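Local coordinates for protein peptide synthase (Silicibacter pomeroyi DSS-3, PDB 2QTP) that is of unknown function but, as a member of a family with a variant of the Bacillus chorismate mutase fold, may take part in amino-acid metabolism, at residues 28-36 and 148-157; 128-136 and 163-171. One frame throughout, in Å; residues are numbered along the deposited sequence.

Contact 1. Residues 28-36 and 148-157; sequences RKAVAVAVI and DGIEVRLNDA
Lys29 reaches out from strand 28-36 to the start of strand 148-152 and makes the polar part of this contact. Its side chain leaves anti to its own carbonyl carbon (chi1 -49°) and runs fully extended, which carries NZ to Gly149 O at 3.0 Å. The ammonium nitrogen approaches that carbonyl from a position tilted 29° from the carbonyl plane. The same NZ forms a salt bridge with Asp148, a weak link with 3.3 Å between NZ and OD2; the carboxylate comes from the opposite direction, and its other oxygen, OD1, accepts a weak bond from the backbone N of Gly149. One charge thus spans a backbone carbonyl and a carboxylate at the edge of the interface.

Apolar packing makes up the rest. The methylene CB of Lys29 and Val31 CG1 both rest against Ile150 CD1, each pair 3.9 Å apart. Val31 also meets Val152 tightly: Val152 CG1 sits against both methyls of Val31, 3.3 Å from Val31 CG1, tighter than usual van der Waals contact. Val33 divides its methyls, CG2 sliding past Val152 CG2 while CG1 meets Leu154 CD1 tip to tip. At the far end Val35 CG2, anti to its carbonyl carbon, touches Leu154 CD1 at 3.4 Å and Ala157 CB at 3.5 Å, where the type I turn 154-157 brings the chain back toward the strand.

Ala30, Ala32 and Ala34 point the other way, onto helix 49-70. With strand axes 8.3 Å apart and crossing at -48°, this is face-to-face beta packing: the central sheet carries the helix on one face and strand 148-152 on the other.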
ATOM      1  N   ARG A  28       3.174  16.715   2.858  1.00 59.77           N
ATOM      2  CA  ARG A  28       3.136  15.788   1.753  1.00 61.65           C
ATOM      3  C   ARG A  28       2.896  14.361   2.180  1.00 63.79           C
ATOM      4  O   ARG A  28       3.364  13.919   3.237  1.00 67.70           O
ATOM      5  CB  ARG A  28       4.439  15.857   0.950  1.00 62.64           C
ATOM      6  CG  ARG A  28       4.781  17.224   0.370  1.00 65.75           C
ATOM      7  CD  ARG A  28       6.036  17.146  -0.465  1.00 70.41           C
ATOM      8  NE  ARG A  28       7.171  16.733   0.367  1.00 76.74           N
ATOM      9  CZ  ARG A  28       8.297  16.193  -0.090  1.00 72.99           C
ATOM     10  NH1 ARG A  28       8.471  15.974  -1.394  1.00 81.71           N
ATOM     11  NH2 ARG A  28       9.246  15.861   0.764  1.00 70.37           N
ATOM     12  N   LYS A  29       2.167  13.634   1.342  1.00 61.98           N
ATOM     13  CA  LYS A  29       1.912  12.218   1.553  1.00 62.83           C
ATOM     14  C   LYS A  29       2.292  11.497   0.269  1.00 61.26           C
ATOM     15  O   LYS A  29       2.071  12.015  -0.838  1.00 61.52           O
ATOM     16  CB  LYS A  29       0.428  11.945   1.808  1.00 62.73           C
ATOM     17  CG  LYS A  29      -0.244  12.813   2.835  1.00 69.89           C
ATOM     18  CD  LYS A  29      -1.678  12.337   2.990  1.00 74.41           C
ATOM     19  CE  LYS A  29      -2.416  13.031   4.112  1.00 82.21           C
ATOM     20  NZ  LYS A  29      -3.827  12.576   4.067  1.00 85.45           N
ATOM     21  N   ALA A  30       2.844  10.303   0.396  1.00 60.47           N
ATOM     22  CA  ALA A  30       3.150   9.496  -0.780  1.00 59.73           C
ATOM     23  C   ALA A  30       2.673   8.097  -0.507  1.00 60.81           C
ATOM     24  O   ALA A  30       2.675   7.649   0.651  1.00 59.84           O
ATOM     25  CB  ALA A  30       4.646   9.514  -1.096  1.00 57.70           C
ATOM     26  N   VAL A  31       2.261   7.404  -1.561  1.00 61.44           N
ATOM     27  CA  VAL A  31       1.880   6.000  -1.467  1.00 63.34           C
ATOM     28  C   VAL A  31       2.371   5.286  -2.738  1.00 64.21           C
ATOM     29  O   VAL A  31       2.261   5.825  -3.829  1.00 64.44           O
ATOM     30  CB  VAL A  31       0.332   5.791  -1.216  1.00 63.75           C
ATOM     31  CG1 VAL A  31      -0.509   6.580  -2.127  1.00 65.76           C
ATOM     32  CG2 VAL A  31      -0.051   4.291  -1.305  1.00 62.36           C
ATOM     33  N   ALA A  32       3.002   4.132  -2.564  1.00 63.43           N
ATOM     34  CA  ALA A  32       3.486   3.298  -3.669  1.00 63.87           C
ATOM     35  C   ALA A  32       2.656   1.998  -3.634  1.00 63.88           C
ATOM     36  O   ALA A  32       2.438   1.421  -2.562  1.00 62.71           O
ATOM     37  CB  ALA A  32       5.014   3.015  -3.535  1.00 60.38           C
ATOM     38  N   VAL A  33       2.191   1.578  -4.810  1.00 62.54           N
ATOM     39  CA  VAL A  33       1.295   0.440  -4.981  1.00 63.35           C
ATOM     40  C   VAL A  33       1.866  -0.537  -6.024  1.00 65.21           C
ATOM     41  O   VAL A  33       2.410  -0.104  -7.062  1.00 63.67           O
ATOM     42  CB  VAL A  33      -0.106   0.921  -5.470  1.00 65.91           C
ATOM     43  CG1 VAL A  33      -1.021  -0.231  -5.652  1.00 71.79           C
ATOM     44  CG2 VAL A  33      -0.675   1.899  -4.483  1.00 66.31           C
ATOM     45  N   ALA A  34       1.771  -1.837  -5.726  1.00 63.48           N
ATOM     46  CA  ALA A  34       2.171  -2.916  -6.667  1.00 65.93           C
ATOM     47  C   ALA A  34       0.993  -3.826  -6.882  1.00 66.24           C
ATOM     48  O   ALA A  34       0.235  -4.109  -5.951  1.00 65.55           O
ATOM     49  CB  ALA A  34       3.367  -3.719  -6.163  1.00 64.73           C
ATOM     50  N   VAL A  35       0.810  -4.221  -8.135  1.00 65.08           N
ATOM     51  CA  VAL A  35      -0.203  -5.194  -8.518  1.00 66.54           C
ATOM     52  C   VAL A  35       0.529  -6.478  -8.872  1.00 65.18           C
ATOM     53  O   VAL A  35       1.338  -6.509  -9.797  1.00 64.71           O
ATOM     54  CB  VAL A  35      -1.083  -4.702  -9.686  1.00 67.25           C
ATOM     55  CG1 VAL A  35      -2.164  -5.747 -10.050  1.00 63.97           C
ATOM     56  CG2 VAL A  35      -1.698  -3.317  -9.343  1.00 63.42           C
ATOM     57  N   ILE A  36       0.259  -7.541  -8.115  1.00 67.55           N
ATOM     58  CA  ILE A  36       0.905  -8.822  -8.364  1.00 67.49           C
ATOM     59  C   ILE A  36      -0.113  -9.923  -8.575  1.00 66.51           C
ATOM     60  O   ILE A  36      -1.234  -9.794  -8.159  1.00 63.73           O
ATOM     61  CB  ILE A  36       1.820  -9.241  -7.180  1.00 70.84           C
ATOM     62  CG1 ILE A  36       1.000  -9.351  -5.887  1.00 69.68           C
ATOM     63  CG2 ILE A  36       2.963  -8.247  -7.009  1.00 66.83           C
ATOM     64  CD1 ILE A  36       1.613 -10.222  -4.828  1.00 68.53           C
ATOM     65  N   ASP A 148      -5.199   8.845  10.267  1.00104.93           N
ATOM     66  CA  ASP A 148      -5.347   9.613   9.031  1.00100.22           C
ATOM     67  C   ASP A 148      -5.220   8.554   7.911  1.00 92.68           C
ATOM     68  O   ASP A 148      -5.134   7.343   8.204  1.00 90.66           O
ATOM     69  CB  ASP A 148      -4.248  10.691   8.945  1.00101.61           C
ATOM     70  CG  ASP A 148      -4.422  11.633   7.750  1.00107.85           C
ATOM     71  OD1 ASP A 148      -5.550  11.709   7.201  1.00113.45           O
ATOM     72  OD2 ASP A 148      -3.429  12.295   7.359  1.00113.51           O
ATOM     73  N   GLY A 149      -5.218   8.974   6.650  1.00 83.41           N
ATOM     74  CA  GLY A 149      -5.058   8.019   5.571  1.00 80.05           C
ATOM     75  C   GLY A 149      -4.912   8.611   4.191  1.00 77.08           C
ATOM     76  O   GLY A 149      -5.003   9.825   3.991  1.00 77.65           O
ATOM     77  N   ILE A 150      -4.648   7.747   3.225  1.00 71.96           N
ATOM     78  CA  ILE A 150      -4.617   8.180   1.847  1.00 69.57           C
ATOM     79  C   ILE A 150      -5.313   7.110   1.008  1.00 67.81           C
ATOM     80  O   ILE A 150      -5.134   5.915   1.236  1.00 66.11           O
ATOM     81  CB  ILE A 150      -3.158   8.518   1.371  1.00 71.37           C
ATOM     82  CG1 ILE A 150      -3.147   8.936  -0.126  1.00 72.93           C
ATOM     83  CG2 ILE A 150      -2.188   7.346   1.674  1.00 65.24           C
ATOM     84  CD1 ILE A 150      -1.908   9.831  -0.567  1.00 70.23           C
ATOM     85  N   GLU A 151      -6.132   7.542   0.065  1.00 65.74           N
ATOM     86  CA  GLU A 151      -6.858   6.643  -0.809  1.00 65.05           C
ATOM     87  C   GLU A 151      -6.075   6.379  -2.051  1.00 65.61           C
ATOM     88  O   GLU A 151      -5.464   7.287  -2.627  1.00 70.35           O
ATOM     89  CB  GLU A 151      -8.215   7.234  -1.143  1.00 63.91           C
ATOM     90  CG  GLU A 151      -9.068   7.337   0.095  1.00 68.63           C
ATOM     91  CD  GLU A 151     -10.460   7.858  -0.137  1.00 71.54           C
ATOM     92  OE1 GLU A 151     -10.774   8.249  -1.242  1.00 70.64           O
ATOM     93  OE2 GLU A 151     -11.268   7.872   0.800  1.00 82.15           O
ATOM     94  N   VAL A 152      -6.083   5.130  -2.488  1.00 66.86           N
ATOM     95  CA  VAL A 152      -5.468   4.763  -3.747  1.00 67.37           C
ATOM     96  C   VAL A 152      -6.422   3.897  -4.537  1.00 68.01           C
ATOM     97  O   VAL A 152      -7.262   3.190  -3.973  1.00 66.43           O
ATOM     98  CB  VAL A 152      -4.118   3.980  -3.571  1.00 73.69           C
ATOM     99  CG1 VAL A 152      -3.161   4.743  -2.721  1.00 78.68           C
ATOM    100  CG2 VAL A 152      -4.321   2.620  -2.954  1.00 71.62           C
ATOM    101  N   ARG A 153      -6.322   3.994  -5.858  1.00 68.16           N
ATOM    102  CA  ARG A 153      -7.013   3.059  -6.735  1.00 65.70           C
ATOM    103  C   ARG A 153      -6.301   2.937  -8.034  1.00 66.32           C
ATOM    104  O   ARG A 153      -5.512   3.780  -8.366  1.00 70.24           O
ATOM    105  CB  ARG A 153      -8.469   3.405  -6.952  1.00 64.64           C
ATOM    106  CG  ARG A 153      -8.747   4.628  -7.707  1.00 69.00           C
ATOM    107  CD  ARG A 153     -10.159   4.509  -8.345  1.00 72.85           C
ATOM    108  NE  ARG A 153     -10.002   5.085  -9.638  1.00 77.33           N
ATOM    109  CZ  ARG A 153     -10.497   4.631 -10.765  1.00 75.74           C
ATOM    110  NH1 ARG A 153     -11.299   3.586 -10.848  1.00 76.41           N
ATOM    111  NH2 ARG A 153     -10.193   5.305 -11.840  1.00 81.39           N
ATOM    112  N   LEU A 154      -6.534   1.846  -8.739  1.00 68.33           N
ATOM    113  CA  LEU A 154      -6.052   1.697 -10.105  1.00 68.80           C
ATOM    114  C   LEU A 154      -7.263   1.176 -10.885  1.00 68.96           C
ATOM    115  O   LEU A 154      -7.929   0.221 -10.429  1.00 67.81           O
ATOM    116  CB  LEU A 154      -4.892   0.711 -10.157  1.00 68.09           C
ATOM    117  CG  LEU A 154      -3.565   1.167  -9.560  1.00 69.69           C
ATOM    118  CD1 LEU A 154      -2.587  -0.033  -9.457  1.00 65.93           C
ATOM    119  CD2 LEU A 154      -2.976   2.321 -10.365  1.00 73.99           C
ATOM    120  N   ASN A 155      -7.524   1.778 -12.051  1.00 65.93           N
ATOM    121  CA  ASN A 155      -8.693   1.466 -12.848  1.00 67.61           C
ATOM    122  C   ASN A 155      -8.817  -0.016 -13.173  1.00 67.32           C
ATOM    123  O   ASN A 155      -9.919  -0.536 -13.247  1.00 65.09           O
ATOM    124  CB  ASN A 155      -8.754   2.322 -14.149  1.00 69.31           C
ATOM    125  CG  ASN A 155      -7.761   1.849 -15.216  1.00 77.60           C
ATOM    126  OD1 ASN A 155      -6.552   1.762 -14.960  1.00 81.44           O
ATOM    127  ND2 ASN A 155      -8.276   1.500 -16.408  1.00 72.08           N
ATOM    128  N   ASP A 156      -7.693  -0.716 -13.298  1.00 67.08           N
ATOM    129  CA  ASP A 156      -7.732  -2.084 -13.787  1.00 66.35           C
ATOM    130  C   ASP A 156      -7.210  -3.113 -12.788  1.00 66.18           C
ATOM    131  O   ASP A 156      -6.862  -4.212 -13.166  1.00 63.41           O
ATOM    132  CB  ASP A 156      -6.903  -2.143 -15.066  1.00 67.41           C
ATOM    133  CG  ASP A 156      -5.405  -1.859 -14.813  1.00 71.09           C
ATOM    134  OD1 ASP A 156      -5.007  -1.262 -13.777  1.00 75.15           O
ATOM    135  OD2 ASP A 156      -4.618  -2.217 -15.686  1.00 73.20           O
ATOM    136  N   ALA A 157      -7.172  -2.767 -11.509  1.00 63.72           N
ATOM    137  CA  ALA A 157      -6.591  -3.647 -10.546  1.00 62.01           C
ATOM    138  C   ALA A 157      -7.302  -3.472  -9.215  1.00 62.95           C
ATOM    139  O   ALA A 157      -7.894  -2.413  -8.960  1.00 64.29           O
ATOM    140  CB  ALA A 157      -5.075  -3.369 -10.417  1.00 59.98           C
TER

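Contact 2. Residues 128-136 and 163-171; sequences GQVLDVPLG and IMVAVAVTD
Strands 131-135 and 163-171 run in broadly the same direction, their axes 42° apart and 7.4 Å from each other at closest approach. Val133 and Ala168 mark the nearest backbone point, with 6.8 Å between their CA atoms. No hydrogen bond joins the segments; they face one another through side chains of alternate residues.

Val133 straddles two small residues of the longer strand. Its CG1, anti to the backbone N (chi1 -169°), lies 3.8 Å from Ala168 CB, and its CG2 lies equally far from Ala166 CB. These two alanines offer single methyls, which suits the close approach of the backbones here. Toward one end the selenomethionine Met164 extends as far as SE and then bends at chi3 (70°); the side chains of Met164 and Leu131 point at each other, and Met164 CE lies against Leu131 CB at 3.8 Å, with the branch end CD2 of the leucine beside it. At the other end Leu135 lowers CD2 onto Ala168 CB (3.7 Å).

Leu131, Val133 and Leu135 also hydrogen-bond through their backbones to Val152, Ile150 and Asp148, so the segment belongs to a two-stranded antiparallel sheet. Apolar side chains fill the interface, and the angle between the strands is far from an orthogonal crossing, so the small sheet stacks face to face on the large mixed sheet, as in a sandwich.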
ATOM      1  N   GLY A 128     -10.564  -1.138  -9.819  1.00 65.96           N
ATOM      2  CA  GLY A 128     -11.013   0.235  -9.703  1.00 67.26           C
ATOM      3  C   GLY A 128     -11.519   0.641  -8.334  1.00 66.32           C
ATOM      4  O   GLY A 128     -11.744   1.804  -8.120  1.00 65.12           O
ATOM      5  N   GLN A 129     -11.684  -0.297  -7.399  1.00 66.01           N
ATOM      6  CA  GLN A 129     -12.162   0.049  -6.076  1.00 64.77           C
ATOM      7  C   GLN A 129     -11.054   0.714  -5.277  1.00 64.87           C
ATOM      8  O   GLN A 129      -9.853   0.348  -5.374  1.00 64.85           O
ATOM      9  CB  GLN A 129     -12.614  -1.167  -5.284  1.00 63.37           C
ATOM     10  CG  GLN A 129     -13.932  -1.772  -5.647  1.00 77.50           C
ATOM     11  CD  GLN A 129     -14.296  -2.879  -4.662  1.00 83.54           C
ATOM     12  OE1 GLN A 129     -13.947  -2.811  -3.481  1.00 86.75           O
ATOM     13  NE2 GLN A 129     -14.993  -3.894  -5.140  1.00 92.27           N
ATOM     14  N   VAL A 130     -11.486   1.669  -4.462  1.00 64.01           N
ATOM     15  CA  VAL A 130     -10.610   2.460  -3.621  1.00 64.79           C
ATOM     16  C   VAL A 130     -10.148   1.710  -2.374  1.00 65.31           C
ATOM     17  O   VAL A 130     -10.934   1.064  -1.685  1.00 63.88           O
ATOM     18  CB  VAL A 130     -11.284   3.817  -3.221  1.00 64.37           C
ATOM     19  CG1 VAL A 130     -10.454   4.516  -2.168  1.00 61.59           C
ATOM     20  CG2 VAL A 130     -11.533   4.701  -4.475  1.00 65.06           C
ATOM     21  N   LEU A 131      -8.840   1.766  -2.121  1.00 65.04           N
ATOM     22  CA  LEU A 131      -8.244   1.147  -0.930  1.00 64.56           C
ATOM     23  C   LEU A 131      -7.772   2.302  -0.063  1.00 66.19           C
ATOM     24  O   LEU A 131      -7.036   3.176  -0.527  1.00 66.50           O
ATOM     25  CB  LEU A 131      -7.036   0.250  -1.314  1.00 63.52           C
ATOM     26  CG  LEU A 131      -6.167  -0.431  -0.262  1.00 64.98           C
ATOM     27  CD1 LEU A 131      -6.946  -1.474   0.572  1.00 66.49           C
ATOM     28  CD2 LEU A 131      -4.932  -1.075  -0.985  1.00 60.15           C
ATOM     29  N   ASP A 132      -8.193   2.297   1.191  1.00 66.49           N
ATOM     30  CA  ASP A 132      -7.783   3.307   2.124  1.00 71.04           C
ATOM     31  C   ASP A 132      -6.532   2.821   2.851  1.00 73.50           C
ATOM     32  O   ASP A 132      -6.555   1.771   3.483  1.00 78.28           O
ATOM     33  CB  ASP A 132      -8.907   3.556   3.109  1.00 75.84           C
ATOM     34  CG  ASP A 132      -9.087   5.037   3.446  1.00 87.90           C
ATOM     35  OD1 ASP A 132      -8.085   5.777   3.733  1.00 84.58           O
ATOM     36  OD2 ASP A 132     -10.279   5.440   3.437  1.00105.61           O
ATOM     37  N   VAL A 133      -5.424   3.542   2.704  1.00 70.32           N
ATOM     38  CA  VAL A 133      -4.179   3.174   3.379  1.00 66.94           C
ATOM     39  C   VAL A 133      -4.057   3.993   4.681  1.00 65.74           C
ATOM     40  O   VAL A 133      -3.976   5.197   4.651  1.00 62.32           O
ATOM     41  CB  VAL A 133      -2.958   3.403   2.494  1.00 63.26           C
ATOM     42  CG1 VAL A 133      -1.709   2.744   3.146  1.00 62.11           C
ATOM     43  CG2 VAL A 133      -3.224   2.877   1.086  1.00 59.10           C
ATOM     44  N   PRO A 134      -4.066   3.326   5.831  1.00 65.95           N
ATOM     45  CA  PRO A 134      -3.956   4.036   7.096  1.00 66.90           C
ATOM     46  C   PRO A 134      -2.564   4.668   7.308  1.00 68.52           C
ATOM     47  O   PRO A 134      -1.582   4.230   6.715  1.00 70.45           O
ATOM     48  CB  PRO A 134      -4.238   2.942   8.124  1.00 65.81           C
ATOM     49  CG  PRO A 134      -3.957   1.698   7.450  1.00 68.26           C
ATOM     50  CD  PRO A 134      -4.161   1.876   6.007  1.00 66.55           C
ATOM     51  N   LEU A 135      -2.496   5.722   8.101  1.00 71.63           N
ATOM     52  CA  LEU A 135      -1.224   6.399   8.381  1.00 73.83           C
ATOM     53  C   LEU A 135      -1.127   6.612   9.888  1.00 77.87           C
ATOM     54  O   LEU A 135      -1.869   7.408  10.456  1.00 78.09           O
ATOM     55  CB  LEU A 135      -1.127   7.745   7.654  1.00 70.68           C
ATOM     56  CG  LEU A 135      -0.793   7.739   6.164  1.00 70.93           C
ATOM     57  CD1 LEU A 135      -1.026   9.136   5.553  1.00 62.92           C
ATOM     58  CD2 LEU A 135       0.633   7.285   5.936  1.00 68.77           C
ATOM     59  N   GLY A 136      -0.229   5.885  10.530  1.00 81.27           N
ATOM     60  CA  GLY A 136      -0.064   6.006  11.958  1.00 85.52           C
ATOM     61  C   GLY A 136       1.182   6.817  12.230  1.00 88.64           C
ATOM     62  O   GLY A 136       2.238   6.544  11.644  1.00 89.75           O
ATOM     63  N   ILE A 163      -3.417  -9.382  -6.277  1.00 65.20           N
ATOM     64  CA  ILE A 163      -3.382  -8.605  -5.014  1.00 66.43           C
ATOM     65  C   ILE A 163      -2.773  -7.209  -5.302  1.00 67.40           C
ATOM     66  O   ILE A 163      -1.780  -7.107  -6.041  1.00 67.33           O
ATOM     67  CB  ILE A 163      -2.574  -9.283  -3.882  1.00 65.41           C
ATOM     68  CG1 ILE A 163      -3.041 -10.709  -3.644  1.00 73.69           C
ATOM     69  CG2 ILE A 163      -2.706  -8.535  -2.542  1.00 64.12           C
ATOM     70  CD1 ILE A 163      -2.302 -11.415  -2.516  1.00 63.52           C
HETATM   71  N   MSE A 164      -3.420  -6.152  -4.780  1.00 66.80           N
HETATM   72  CA  MSE A 164      -2.932  -4.777  -4.885  1.00 64.78           C
HETATM   73  C   MSE A 164      -2.415  -4.422  -3.484  1.00 65.41           C
HETATM   74  O   MSE A 164      -3.161  -4.429  -2.509  1.00 64.28           O
HETATM   75  CB  MSE A 164      -4.048  -3.823  -5.348  1.00 68.39           C
HETATM   76  CG  MSE A 164      -3.582  -2.462  -5.687  1.00 65.84           C
HETATM   77 SE   MSE A 164      -4.865  -1.247  -6.353  0.75 63.87          SE
HETATM   78  CE  MSE A 164      -5.942  -0.926  -4.709  1.00 63.06           C
ATOM     79  N   VAL A 165      -1.117  -4.194  -3.379  1.00 65.09           N
ATOM     80  CA  VAL A 165      -0.463  -3.925  -2.096  1.00 65.77           C
ATOM     81  C   VAL A 165       0.041  -2.468  -2.094  1.00 64.27           C
ATOM     82  O   VAL A 165       0.596  -2.038  -3.063  1.00 63.83           O
ATOM     83  CB  VAL A 165       0.744  -4.883  -1.949  1.00 67.23           C
ATOM     84  CG1 VAL A 165       1.388  -4.732  -0.565  1.00 66.45           C
ATOM     85  CG2 VAL A 165       0.293  -6.341  -2.252  1.00 63.23           C
ATOM     86  N   ALA A 166      -0.122  -1.754  -0.991  1.00 64.32           N
ATOM     87  CA  ALA A 166       0.268  -0.369  -0.857  1.00 63.35           C
ATOM     88  C   ALA A 166       1.055  -0.089   0.428  1.00 62.86           C
ATOM     89  O   ALA A 166       0.776  -0.652   1.492  1.00 63.21           O
ATOM     90  CB  ALA A 166      -0.997   0.549  -0.904  1.00 61.59           C
ATOM     91  N   VAL A 167       2.053   0.793   0.303  1.00 64.06           N
ATOM     92  CA  VAL A 167       2.796   1.360   1.436  1.00 59.95           C
ATOM     93  C   VAL A 167       2.739   2.893   1.313  1.00 63.88           C
ATOM     94  O   VAL A 167       2.954   3.453   0.221  1.00 60.92           O
ATOM     95  CB  VAL A 167       4.256   0.871   1.445  1.00 64.82           C
ATOM     96  CG1 VAL A 167       5.087   1.654   2.458  1.00 58.31           C
ATOM     97  CG2 VAL A 167       4.314  -0.694   1.684  1.00 56.06           C
ATOM     98  N   ALA A 168       2.437   3.571   2.419  1.00 61.70           N
ATOM     99  CA  ALA A 168       2.336   5.028   2.444  1.00 60.42           C
ATOM    100  C   ALA A 168       3.254   5.585   3.525  1.00 62.88           C
ATOM    101  O   ALA A 168       3.522   4.908   4.522  1.00 61.18           O
ATOM    102  CB  ALA A 168       0.901   5.448   2.717  1.00 59.72           C
ATOM    103  N   VAL A 169       3.725   6.809   3.295  1.00 61.90           N
ATOM    104  CA  VAL A 169       4.595   7.562   4.179  1.00 64.48           C
ATOM    105  C   VAL A 169       4.167   9.035   4.074  1.00 64.76           C
ATOM    106  O   VAL A 169       3.713   9.474   3.013  1.00 65.36           O
ATOM    107  CB  VAL A 169       6.098   7.414   3.752  1.00 65.35           C
ATOM    108  CG1 VAL A 169       7.011   8.115   4.734  1.00 69.34           C
ATOM    109  CG2 VAL A 169       6.503   5.929   3.658  1.00 66.11           C
ATOM    110  N   THR A 170       4.257   9.781   5.172  1.00 64.26           N
ATOM    111  CA  THR A 170       3.980  11.200   5.148  1.00 65.36           C
ATOM    112  C   THR A 170       5.229  11.937   5.566  1.00 66.22           C
ATOM    113  O   THR A 170       6.082  11.391   6.254  1.00 63.04           O
ATOM    114  CB  THR A 170       2.833  11.673   6.080  1.00 64.43           C
ATOM    115  OG1 THR A 170       3.215  11.491   7.435  1.00 69.35           O
ATOM    116  CG2 THR A 170       1.540  10.951   5.812  1.00 61.25           C
ATOM    117  N   ASP A 171       5.334  13.169   5.097  1.00 67.86           N
ATOM    118  CA  ASP A 171       6.442  14.032   5.444  1.00 74.11           C
ATOM    119  C   ASP A 171       5.969  15.430   5.786  1.00 76.84           C
ATOM    120  O   ASP A 171       5.213  16.056   5.031  1.00 75.12           O
ATOM    121  CB  ASP A 171       7.405  14.118   4.270  1.00 74.35           C
ATOM    122  CG  ASP A 171       8.537  15.064   4.527  1.00 77.89           C
ATOM    123  OD1 ASP A 171       9.008  15.147   5.682  1.00 85.88           O
ATOM    124  OD2 ASP A 171       8.969  15.721   3.565  1.00 82.01           O
TER

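The centres of contacts 1 and 2 lie only about 5 Å apart, and both join the same two layers. Strands 131-135 and 148-152 are antiparallel partners in the small sheet; strands 21-37 and 162-171 are antiparallel neighbours in the large one, where the salt bridge of Arg28 with Asp171 joins the end of strand 162-171 to the middle of strand 21-37. Along the chain the segments alternate, in the order 28-36, 128-136, 148-157, 163-171; the small sheet therefore comes between the two strands in sequence, and it lies over both in space. Val33 against Met164 merges the two packed zones into one continuous hydrophobic core near the middle of the chain.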